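Local coordinates for protein butyryl-CoA dehydrogenase (PDB 6CXT) that is a flavoprotein of the acyl-CoA dehydrogenase family that binds flavin-adenine dinucleotide and the ligand FK4 in pockets of its fold, at residues 148-153 with 217-222; 300-305 with 314-319. All blocks are in the same frame, centred on the assembly; numbering follows the deposited sequence. Where two conformers were deposited one is given.

The chain first builds helices, among them 64-77, and then enters the strands of the middle domain. Strand 147-158 opens contact 1. After strands 165-171, 181-187 and 193-195, strand 209-220 returns and closes the loop with 63 residues between the two segments, none of them helical. The chain then becomes helical again. Contact 2 opens on helix 279-306 and closes at once on helix 313-338, across a short connection. The two contacts follow in series and neither nest nor cross. The centres of contacts 1 and 2 lie about 35 Å apart. Contact 1 ties strands of the beta domain; contact 2 holds a helical hairpin in the C-terminal domain.

Contact 1 of 2, residues 148-153 with 217-222; sequences YVLNGG and CTIHKD
The ring of Tyr148 meets Lys221 obliquely, with CE2 4.0 Å from Lys221 CB. Phe184 also meets this ring, in an edge-to-face stack. The lysine touches with the base of its side chain, and the extended remainder leads away from the strand pair. Tyr148 CG lies beside its own backbone N, chi1 -81°, and the ring then extends toward Lys221. The His220 ring has Asp222 CB in plane at its edge. Tyr147 stacks edge-to-face with this imidazole.

The backbones form an antiparallel ladder. Tyr148 with Ile219 and Leu150 with Cys217 are hydrogen-bonded pairs, and each gives two N-H...O bonds. Tyr148 N reaches Ile219 O at 2.7 Å, and Leu150 N reaches Cys217 O at 2.6 Å. The latter donor is tilted 19° from the carbonyl plane. Between them, Val149 with Thr218 is a non-hydrogen-bonded pair. Here the CA-H groups contact carbonyl oxygens: Val149 CA is 3.2 Å from Cys217 O.

Side chains alternate between two faces. Leu150, Cys217, Ile219 and Tyr148 share one. Leu150 CD1 meets Ile219 CD1 at 3.9 Å, and Leu150 CB faces Cys217 CB at 4.3 Å. Val149 and Thr218 lie on the other face, where Val149 CG2 sits 3.7 Å from Thr218 OG1.

These two strands are the central pair of a four-stranded antiparallel sheet of the middle domain. Strand 140-144 bonds to the far edge of 148-153, through Val149 with Gln142 and Asn151 with Thr140. On the Leu150 and Ile219 face, strand 181-187 of the other sheet packs with Phe184, and its Val186 touches Leu150.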
loop_
_atom_site.group_PDB
_atom_site.type_symbol
_atom_site.label_atom_id
_atom_site.label_comp_id
_atom_site.label_asym_id
_atom_site.label_seq_id
_atom_site.Cartn_x
_atom_site.Cartn_y
_atom_site.Cartn_z
ATOM N N TYR B 148 -4.118 -44.836 -24.813
ATOM C CA TYR B 148 -3.845 -43.496 -25.284
ATOM C C TYR B 148 -2.376 -43.333 -25.379
ATOM O O TYR B 148 -1.681 -43.916 -24.589
ATOM C CB TYR B 148 -4.388 -42.479 -24.293
ATOM C CG TYR B 148 -5.854 -42.225 -24.425
ATOM C CD1 TYR B 148 -6.334 -41.277 -25.332
ATOM C CD2 TYR B 148 -6.759 -42.921 -23.630
ATOM C CE1 TYR B 148 -7.702 -41.024 -25.445
ATOM C CE2 TYR B 148 -8.122 -42.667 -23.712
ATOM C CZ TYR B 148 -8.589 -41.734 -24.621
ATOM O OH TYR B 148 -9.952 -41.514 -24.698
ATOM N N VAL B 149 -1.925 -42.603 -26.384
ATOM C CA VAL B 149 -0.529 -42.280 -26.539
ATOM C C VAL B 149 -0.384 -40.785 -26.196
ATOM O O VAL B 149 -0.981 -39.910 -26.872
ATOM C CB VAL B 149 -0.070 -42.587 -27.977
ATOM C CG1 VAL B 149 1.371 -42.172 -28.257
ATOM C CG2 VAL B 149 -0.254 -44.098 -28.250
ATOM N N LEU B 150 0.478 -40.512 -25.210
ATOM C CA LEU B 150 0.661 -39.149 -24.663
ATOM C C LEU B 150 1.999 -38.615 -25.113
ATOM O O LEU B 150 3.031 -39.328 -25.065
ATOM C CB LEU B 150 0.563 -39.170 -23.143
ATOM C CG LEU B 150 -0.819 -38.950 -22.524
ATOM C CD1 LEU B 150 -1.796 -40.121 -22.724
ATOM C CD2 LEU B 150 -0.680 -38.621 -21.042
ATOM N N ASN B 151 1.983 -37.374 -25.587
ATOM C CA ASN B 151 3.154 -36.782 -26.068
ATOM C C ASN B 151 3.252 -35.308 -25.652
ATOM O O ASN B 151 2.397 -34.520 -26.035
ATOM C CB ASN B 151 3.153 -36.883 -27.574
ATOM C CG ASN B 151 4.533 -36.918 -28.129
ATOM O OD1 ASN B 151 5.273 -37.896 -27.957
ATOM N ND2 ASN B 151 4.914 -35.830 -28.782
ATOM N N GLY B 152 4.304 -34.926 -24.920
ATOM C CA GLY B 152 4.532 -33.466 -24.672
ATOM C C GLY B 152 5.405 -33.267 -23.431
ATOM O O GLY B 152 5.698 -34.232 -22.710
ATOM N N GLY B 153 5.831 -32.019 -23.208
ATOM C CA GLY B 153 6.634 -31.627 -21.991
ATOM C C GLY B 153 5.764 -30.853 -20.976
ATOM O O GLY B 153 4.867 -30.097 -21.364
ATOM N N CYS B 217 4.149 -41.905 -24.685
ATOM C CA CYS B 217 3.872 -42.741 -23.551
ATOM C C CYS B 217 2.542 -43.375 -23.850
ATOM O O CYS B 217 1.554 -42.653 -24.081
ATOM C CB CYS B 217 3.753 -41.888 -22.258
ATOM S SG CYS B 217 5.383 -41.306 -21.773
ATOM N N THR B 218 2.507 -44.710 -23.786
ATOM C CA THR B 218 1.276 -45.467 -23.946
ATOM C C THR B 218 0.665 -45.858 -22.668
ATOM O O THR B 218 1.272 -46.554 -21.834
ATOM C CB THR B 218 1.558 -46.701 -24.867
ATOM O OG1 THR B 218 1.964 -46.155 -26.115
ATOM C CG2 THR B 218 0.309 -47.550 -25.031
ATOM N N ILE B 219 -0.579 -45.449 -22.466
ATOM C CA ILE B 219 -1.247 -45.911 -21.256
ATOM C C ILE B 219 -2.651 -46.472 -21.566
ATOM O O ILE B 219 -3.322 -46.004 -22.501
ATOM C CB ILE B 219 -1.406 -44.769 -20.198
ATOM C CG1 ILE B 219 -2.170 -43.607 -20.827
ATOM C CG2 ILE B 219 -0.031 -44.240 -19.710
ATOM C CD1 ILE B 219 -2.576 -42.575 -19.803
ATOM N N HIS B 220 -3.086 -47.399 -20.732
ATOM C CA HIS B 220 -4.393 -47.991 -20.897
ATOM C C HIS B 220 -5.456 -46.948 -20.587
ATOM O O HIS B 220 -5.275 -46.115 -19.701
ATOM C CB HIS B 220 -4.570 -49.191 -19.987
ATOM C CG HIS B 220 -5.776 -49.998 -20.328
ATOM N ND1 HIS B 220 -6.949 -49.922 -19.613
ATOM C CD2 HIS B 220 -6.013 -50.857 -21.350
ATOM C CE1 HIS B 220 -7.851 -50.715 -20.165
ATOM N NE2 HIS B 220 -7.308 -51.295 -21.219
ATOM N N LYS B 221 -6.562 -47.003 -21.317
ATOM C CA LYS B 221 -7.666 -46.063 -21.127
ATOM C C LYS B 221 -8.248 -46.059 -19.718
ATOM O O LYS B 221 -8.802 -45.041 -19.324
ATOM C CB LYS B 221 -8.781 -46.302 -22.154
ATOM C CG LYS B 221 -9.558 -47.583 -21.888
ATOM C CD LYS B 221 -10.680 -47.753 -22.894
ATOM C CE LYS B 221 -11.388 -49.076 -22.653
ATOM N NZ LYS B 221 -12.421 -49.257 -23.702
ATOM N N ASP B 222 -8.123 -47.141 -18.944
ATOM C CA ASP B 222 -8.614 -47.129 -17.571
ATOM C C ASP B 222 -7.842 -46.128 -16.678
ATOM O O ASP B 222 -8.230 -45.902 -15.548
ATOM C CB ASP B 222 -8.511 -48.509 -16.915
ATOM C CG ASP B 222 -9.435 -49.566 -17.575
ATOM O OD1 ASP B 222 -10.276 -49.235 -18.467
ATOM O OD2 ASP B 222 -9.297 -50.751 -17.191
#

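Contact 2 of 2, residues 300-305 with 314-319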
loop_
_atom_site.group_PDB
_atom_site.type_symbol
_atom_site.label_atom_id
_atom_site.label_comp_id
_atom_site.label_asym_id
_atom_site.label_seq_id
_atom_site.Cartn_x
_atom_site.Cartn_y
_atom_site.Cartn_z
ATOM N N TYR B 300 -11.421 -20.339 6.521
ATOM C CA TYR B 300 -12.525 -21.058 7.202
ATOM C C TYR B 300 -13.826 -20.895 6.415
ATOM O O TYR B 300 -14.536 -21.862 6.161
ATOM C CB TYR B 300 -12.698 -20.604 8.651
ATOM C CG TYR B 300 -11.544 -20.958 9.570
ATOM C CD1 TYR B 300 -10.479 -21.816 9.131
ATOM C CD2 TYR B 300 -11.474 -20.403 10.858
ATOM C CE1 TYR B 300 -9.439 -22.123 9.982
ATOM C CE2 TYR B 300 -10.426 -20.718 11.735
ATOM C CZ TYR B 300 -9.403 -21.558 11.271
ATOM O OH TYR B 300 -8.371 -21.859 12.109
ATOM N N TYR B 301 -14.084 -19.666 5.955
ATOM C CA TYR B 301 -15.244 -19.401 5.165
ATOM C C TYR B 301 -15.214 -20.172 3.832
ATOM O O TYR B 301 -16.250 -20.792 3.472
ATOM C CB TYR B 301 -15.442 -17.908 4.952
ATOM C CG TYR B 301 -16.637 -17.616 4.102
ATOM C CD1 TYR B 301 -17.943 -17.937 4.551
ATOM C CD2 TYR B 301 -16.491 -17.050 2.820
ATOM C CE1 TYR B 301 -19.062 -17.670 3.755
ATOM C CE2 TYR B 301 -17.621 -16.780 2.019
ATOM C CZ TYR B 301 -18.888 -17.079 2.512
ATOM O OH TYR B 301 -19.971 -16.828 1.697
ATOM N N ALA B 302 -14.069 -20.169 3.114
ATOM C CA ALA B 302 -13.961 -20.875 1.843
ATOM C C ALA B 302 -14.162 -22.378 2.095
ATOM O O ALA B 302 -14.897 -23.002 1.314
ATOM C CB ALA B 302 -12.584 -20.674 1.189
ATOM N N ALA B 303 -13.550 -22.930 3.155
ATOM C CA ALA B 303 -13.676 -24.362 3.442
ATOM C C ALA B 303 -15.129 -24.709 3.783
ATOM O O ALA B 303 -15.659 -25.718 3.316
ATOM C CB ALA B 303 -12.737 -24.797 4.554
ATOM N N TRP B 304 -15.775 -23.883 4.599
ATOM C CA TRP B 304 -17.183 -24.107 4.917
ATOM C C TRP B 304 -18.041 -24.041 3.675
ATOM O O TRP B 304 -18.944 -24.866 3.485
ATOM C CB TRP B 304 -17.693 -23.084 5.963
ATOM C CG TRP B 304 -19.173 -23.189 6.177
ATOM C CD1 TRP B 304 -19.813 -24.042 7.029
ATOM C CD2 TRP B 304 -20.183 -22.429 5.525
ATOM N NE1 TRP B 304 -21.175 -23.856 6.949
ATOM C CE2 TRP B 304 -21.435 -22.872 6.036
ATOM C CE3 TRP B 304 -20.162 -21.396 4.578
ATOM C CZ2 TRP B 304 -22.657 -22.328 5.620
ATOM C CZ3 TRP B 304 -21.397 -20.854 4.157
ATOM C CH2 TRP B 304 -22.622 -21.323 4.694
ATOM N N GLN B 305 -17.808 -23.038 2.849
ATOM C CA GLN B 305 -18.639 -22.849 1.680
ATOM C C GLN B 305 -18.479 -24.015 0.681
ATOM O O GLN B 305 -19.463 -24.429 0.024
ATOM C CB GLN B 305 -18.356 -21.528 0.984
ATOM C CG GLN B 305 -19.629 -20.942 0.426
ATOM C CD GLN B 305 -19.396 -19.847 -0.561
ATOM O OE1 GLN B 305 -18.388 -19.822 -1.294
ATOM N NE2 GLN B 305 -20.327 -18.919 -0.598
ATOM N N LYS B 314 -15.488 -18.138 -5.886
ATOM C CA LYS B 314 -15.117 -16.764 -5.440
ATOM C C LYS B 314 -14.448 -16.792 -4.066
ATOM O O LYS B 314 -13.372 -16.218 -3.912
ATOM C CB LYS B 314 -16.356 -15.864 -5.391
ATOM C CG LYS B 314 -16.045 -14.363 -5.132
ATOM C CD LYS B 314 -17.346 -13.552 -5.209
ATOM C CE LYS B 314 -18.178 -13.835 -3.955
ATOM N NZ LYS B 314 -19.372 -13.006 -4.060
ATOM N N ALA B 315 -15.058 -17.482 -3.095
ATOM C CA ALA B 315 -14.511 -17.538 -1.748
ATOM C C ALA B 315 -13.138 -18.188 -1.736
ATOM O O ALA B 315 -12.252 -17.783 -0.943
ATOM C CB ALA B 315 -15.429 -18.296 -0.801
ATOM N N VAL B 316 -12.969 -19.241 -2.552
ATOM C CA VAL B 316 -11.670 -19.937 -2.611
ATOM C C VAL B 316 -10.597 -19.060 -3.248
ATOM O O VAL B 316 -9.447 -18.975 -2.758
ATOM C CB VAL B 316 -11.808 -21.336 -3.314
ATOM C CG1 VAL B 316 -10.418 -21.904 -3.666
ATOM C CG2 VAL B 316 -12.524 -22.301 -2.380
ATOM N N ALA B 317 -10.942 -18.398 -4.338
ATOM C CA ALA B 317 -9.973 -17.532 -4.959
ATOM C C ALA B 317 -9.617 -16.343 -3.989
ATOM O O ALA B 317 -8.448 -15.944 -3.929
ATOM C CB ALA B 317 -10.518 -16.978 -6.272
ATOM N N MET B 318 -10.615 -15.771 -3.295
ATOM C CA MET B 318 -10.307 -14.698 -2.342
ATOM C C MET B 318 -9.371 -15.206 -1.236
ATOM O O MET B 318 -8.442 -14.491 -0.835
ATOM C CB MET B 318 -11.600 -14.130 -1.732
ATOM C CG MET B 318 -12.415 -13.342 -2.759
ATOM S SD MET B 318 -13.753 -12.529 -1.839
ATOM C CE MET B 318 -14.309 -11.453 -3.171
ATOM N N SER B 319 -9.603 -16.406 -0.733
ATOM C CA SER B 319 -8.799 -16.960 0.330
ATOM C C SER B 319 -7.386 -17.209 -0.111
ATOM O O SER B 319 -6.407 -16.838 0.605
ATOM C CB SER B 319 -9.445 -18.246 0.813
ATOM O OG SER B 319 -8.683 -18.878 1.809
HETATM O O HOH W 1 -17.884 -18.206 -3.238
#
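Ala302 and Ala315 face each other at the centre of this antiparallel helix pair, and their CA atoms are 4.9 Å apart. The short axes approach to 8.4 Å, with 153° between their directions. The methyl groups on both sides allow this closeness.

Most of the contact is apolar. Ala302 CB meets Ala315 CB at 4.2 Å. It also touches Val316 CG2 at 3.9 Å, so one methyl packs against two successive residues of helix 313-338. Tyr301 adds its ring obliquely, with CE2 3.9 Å from Ala315 CB. The Tyr301 CG is turned opposite its own backbone N (chi1 179°), which carries the ring alongside the second helix.

No direct hydrogen bond crosses. A water supplies the polar link instead. It donates to Gln305 OE1 at 2.6 Å and accepts from Ala315 N at 2.9 Å, so it takes up a backbone N-H near the start of helix 313-338. The long side chain of Gln305 also brings OE1 over the Ala315 methyl.

The helices form a hairpin in the C-terminal domain. Helix 64-77 packs on the far side of 300-305, against Tyr300 and Ala303. Helix 231-245 meets Val316, and helix 366-377 meets Lys314, Ala317 and Met318. Phe3 of a second subunit stacks edge-to-face on both Tyr301 and Trp304, while Glu293 of that subunit packs on Tyr301 and Met318. The hairpin thus lies between helices of its own chain and a neighbouring copy.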